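Local coordinates for competence protein ComEA-related protein (Thermus thermophilus, PDB 2DUY) that is of unknown function but carries helix-hairpin-helix motifs and probably binds DNA, at residues N22-L26 against E27-A31; P33-G36 against P37-R41. All blocks are in the same frame, centred on the assembly; numbering follows the deposited sequence.

Both contacts are local, each at the start of a helix, and the two helices are consecutive in the chain: contact 1 opens helix 26-29, contact 2 opens helix 37-45. Their centres lie about 9 Å apart, and they touch where Leu-26 CD1 packs 3.4 Å from Ala-40 CB. Each is partly buried, with Ala-24 and Leu-29 on the inner side of contact 1, Ile-35 and Ala-40 on that of contact 2. The chemistry differs. Contact 1 caps its helix with side chains, through a serine and a glutamate near the surface; contact 2 starts its helix with a glycine and a proline and adds small apolar contacts to one backbone bond.

Contact 1: N22-L26 against E27-A31; sequences NEASL and EELMA
Ser-25 and Glu-28 grip each other twice at the start of helix 26-29, forming a capping box. Ser-25 OG accepts Glu-28 N at 3.2 Å; lying between the backbone N and the carbonyl carbon of its own residue (chi1 67°), the hydroxyl is turned to the first turn of the helix. In return Glu-28 OE2 takes Ser-25 N at 2.8 Å in a nearly straight bond, the N-H coming in from above the carboxylate plane. An extended chain beyond CG lets the glutamate reach back over the cap, where OE2 also lies 3.3 Å from Ala-24 CA. Behind this close-set box Ala-24 CB sits 3.9 Å from Leu-29 CG, both residues buried, and Ser-25 O receives Leu-29 N. The flank turned to helix 37-45 is more loosely spaced within the contact: Leu-26 crosses selenomethionine Met-30 obliquely, CD2 4.0 Å from SE, while Leu-26 O accepts Met-30 N at 2.9 Å. Loosest is exposed Glu-27, which only brushes Ser-25 OG with its CB, its chain bending at chi2 (-73°). The exchange of bonds occupies two N-H groups at the helix start, Ser-25 N and Glu-28 N, and places a carboxylate there, where the nearby N-H groups of the first turn would probably favour its negative charge.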
# COMPACT_ATOMS: atom_id res chain seq x y z
N ASN A 22 -5.82 -2.87 -3.96
CA ASN A 22 -6.70 -2.58 -5.09
C ASN A 22 -7.91 -1.72 -4.81
O ASN A 22 -8.41 -1.02 -5.70
CB ASN A 22 -7.20 -3.89 -5.71
CG ASN A 22 -6.15 -4.58 -6.53
OD1 ASN A 22 -5.28 -3.93 -7.13
ND2 ASN A 22 -6.22 -5.91 -6.61
N GLU A 23 -8.40 -1.76 -3.57
CA GLU A 23 -9.62 -1.04 -3.24
C GLU A 23 -9.55 0.14 -2.28
O GLU A 23 -10.52 0.90 -2.16
CB GLU A 23 -10.65 -2.06 -2.76
CG GLU A 23 -10.84 -3.22 -3.74
CD GLU A 23 -11.80 -4.28 -3.23
OE1 GLU A 23 -11.67 -4.68 -2.05
OE2 GLU A 23 -12.68 -4.72 -4.01
N ALA A 24 -8.43 0.33 -1.60
CA ALA A 24 -8.30 1.44 -0.66
C ALA A 24 -8.32 2.81 -1.33
O ALA A 24 -7.91 2.95 -2.48
CB ALA A 24 -7.03 1.29 0.15
N SER A 25 -8.79 3.81 -0.59
CA SER A 25 -8.83 5.19 -1.07
C SER A 25 -7.44 5.76 -0.80
O SER A 25 -6.66 5.15 -0.07
CB SER A 25 -9.83 6.00 -0.27
OG SER A 25 -9.37 6.14 1.06
N LEU A 26 -7.13 6.92 -1.35
CA LEU A 26 -5.82 7.53 -1.14
C LEU A 26 -5.52 7.71 0.34
O LEU A 26 -4.42 7.40 0.80
CB LEU A 26 -5.74 8.88 -1.84
CG LEU A 26 -4.31 9.43 -1.95
CD1 LEU A 26 -3.59 8.75 -3.13
CD2 LEU A 26 -4.34 10.94 -2.14
N GLU A 27 -6.50 8.22 1.09
CA GLU A 27 -6.35 8.47 2.53
C GLU A 27 -6.06 7.19 3.30
O GLU A 27 -5.26 7.18 4.24
CB GLU A 27 -7.63 9.09 3.10
CG GLU A 27 -8.15 10.34 2.41
CD GLU A 27 -7.32 11.58 2.70
OE1 GLU A 27 -7.75 12.68 2.30
OE2 GLU A 27 -6.24 11.45 3.31
N GLU A 28 -6.74 6.11 2.92
CA GLU A 28 -6.56 4.82 3.58
C GLU A 28 -5.14 4.31 3.35
O GLU A 28 -4.51 3.76 4.26
CB GLU A 28 -7.60 3.82 3.08
CG GLU A 28 -8.99 4.09 3.66
CD GLU A 28 -10.14 3.44 2.89
OE1 GLU A 28 -11.27 3.46 3.42
OE2 GLU A 28 -9.93 2.93 1.77
N LEU A 29 -4.63 4.50 2.14
CA LEU A 29 -3.28 4.07 1.83
C LEU A 29 -2.29 4.94 2.60
O LEU A 29 -1.23 4.47 3.04
CB LEU A 29 -3.01 4.20 0.33
CG LEU A 29 -3.75 3.22 -0.58
CD1 LEU A 29 -3.58 3.62 -2.03
CD2 LEU A 29 -3.20 1.81 -0.35
N MSE A 30 -2.63 6.21 2.77
CA MSE A 30 -1.76 7.13 3.48
C MSE A 30 -1.68 6.84 4.98
O MSE A 30 -0.88 7.44 5.70
CB MSE A 30 -2.20 8.57 3.22
CG MSE A 30 -1.90 9.02 1.80
SE MSE A 30 -2.48 10.83 1.37
CE MSE A 30 -1.23 11.81 2.47
N ALA A 31 -2.50 5.91 5.46
CA ALA A 31 -2.47 5.54 6.87
C ALA A 31 -1.40 4.47 7.10
O ALA A 31 -1.03 4.19 8.24
CB ALA A 31 -3.84 5.01 7.32

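Contact 2: P33-G36 against P37-R41; sequences PGIG and PVLAR
This is a local helix-start contact, in which the loop 33-36 that follows helix 26-29 turns into the first turn of helix 37-45. Gly-36 holds the N-cap position, and its carbonyl oxygen accepts Ala-40 N at 2.9 Å. Ala-40 CB, on the donor residue, lies 3.2 Å from the same Gly-36 O. Pro-37 occupies the first helical position, where its missing N-H forfeits no helical bond, since the first-turn N-H groups have no carbonyl of an earlier turn to meet.

Ile-35 lays its two branches on different residues of the helix. CG1 anti to the carbonyl carbon (chi1 -60°) and a bend at chi2 (-53°) bring Ile-35 CD1 to Leu-39 CD1 at 4.0 Å, and the two side chains cross at about a right angle; the other branch, CG2, meets Ala-40 CB at 3.9 Å. Leu-39 CD1 also rests 3.5 Å from Gly-34 O, bringing the leucine against the loop backbone. Gly-34 takes a positive phi (86°), a left-handed conformation that glycine adopts readily. Beyond the two segments, Ile-35 packs on Leu-69 of helix 63-69, and Ala-40 on Leu-29 of helix 26-29. A short glycine-rich hairpin, here Pro-Gly-Ile-Gly, joining two helices with its hydrophobic residue turned inward, is the signature of the helix-hairpin-helix motif, which in related proteins commonly binds DNA through the backbone of this loop.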
# COMPACT_ATOMS: atom_id res chain seq x y z
N PRO A 33 2.27 2.73 7.23
CA PRO A 33 3.59 3.22 7.61
C PRO A 33 4.52 3.44 6.42
O PRO A 33 4.75 2.54 5.62
CB PRO A 33 4.09 2.13 8.56
CG PRO A 33 3.42 0.89 8.04
CD PRO A 33 2.02 1.38 7.77
N GLY A 34 5.03 4.66 6.29
CA GLY A 34 5.93 4.96 5.20
C GLY A 34 5.29 5.37 3.89
O GLY A 34 5.99 5.63 2.92
N ILE A 35 3.96 5.44 3.86
CA ILE A 35 3.26 5.82 2.64
C ILE A 35 2.71 7.23 2.71
O ILE A 35 1.81 7.52 3.50
CB ILE A 35 2.10 4.85 2.34
CG1 ILE A 35 2.64 3.44 2.16
CG2 ILE A 35 1.34 5.31 1.09
CD1 ILE A 35 3.77 3.33 1.15
N GLY A 36 3.26 8.11 1.89
CA GLY A 36 2.83 9.49 1.85
C GLY A 36 1.92 9.72 0.66
O GLY A 36 1.53 8.77 -0.01
N PRO A 37 1.56 10.98 0.38
CA PRO A 37 0.68 11.27 -0.75
C PRO A 37 1.23 10.88 -2.12
O PRO A 37 0.47 10.50 -3.01
CB PRO A 37 0.43 12.77 -0.61
CG PRO A 37 1.68 13.26 0.04
CD PRO A 37 1.93 12.22 1.09
N VAL A 38 2.54 10.99 -2.31
CA VAL A 38 3.14 10.65 -3.59
C VAL A 38 3.12 9.15 -3.83
O VAL A 38 2.77 8.69 -4.92
CB VAL A 38 4.59 11.15 -3.68
CG1 VAL A 38 5.24 10.65 -4.96
CG2 VAL A 38 4.59 12.67 -3.65
N LEU A 39 3.51 8.38 -2.82
CA LEU A 39 3.51 6.93 -2.96
C LEU A 39 2.08 6.40 -3.05
O LEU A 39 1.81 5.48 -3.82
CB LEU A 39 4.24 6.28 -1.79
CG LEU A 39 5.77 6.41 -1.82
CD1 LEU A 39 6.36 5.78 -0.56
CD2 LEU A 39 6.32 5.75 -3.07
N ALA A 40 1.17 6.98 -2.27
CA ALA A 40 -0.22 6.54 -2.29
C ALA A 40 -0.79 6.71 -3.69
O ALA A 40 -1.50 5.84 -4.20
CB ALA A 40 -1.05 7.34 -1.28
N ARG A 41 -0.46 7.84 -4.32
CA ARG A 41 -0.93 8.12 -5.68
C ARG A 41 -0.39 7.10 -6.68
O ARG A 41 -1.12 6.60 -7.53
CB ARG A 41 -0.48 9.52 -6.11
CG ARG A 41 -1.18 10.03 -7.35
CD ARG A 41 -0.39 11.15 -8.04
NE ARG A 41 0.47 10.64 -9.11
CZ ARG A 41 1.70 10.16 -8.93
NH1 ARG A 41 2.25 10.12 -7.72
NH2 ARG A 41 2.37 9.70 -9.98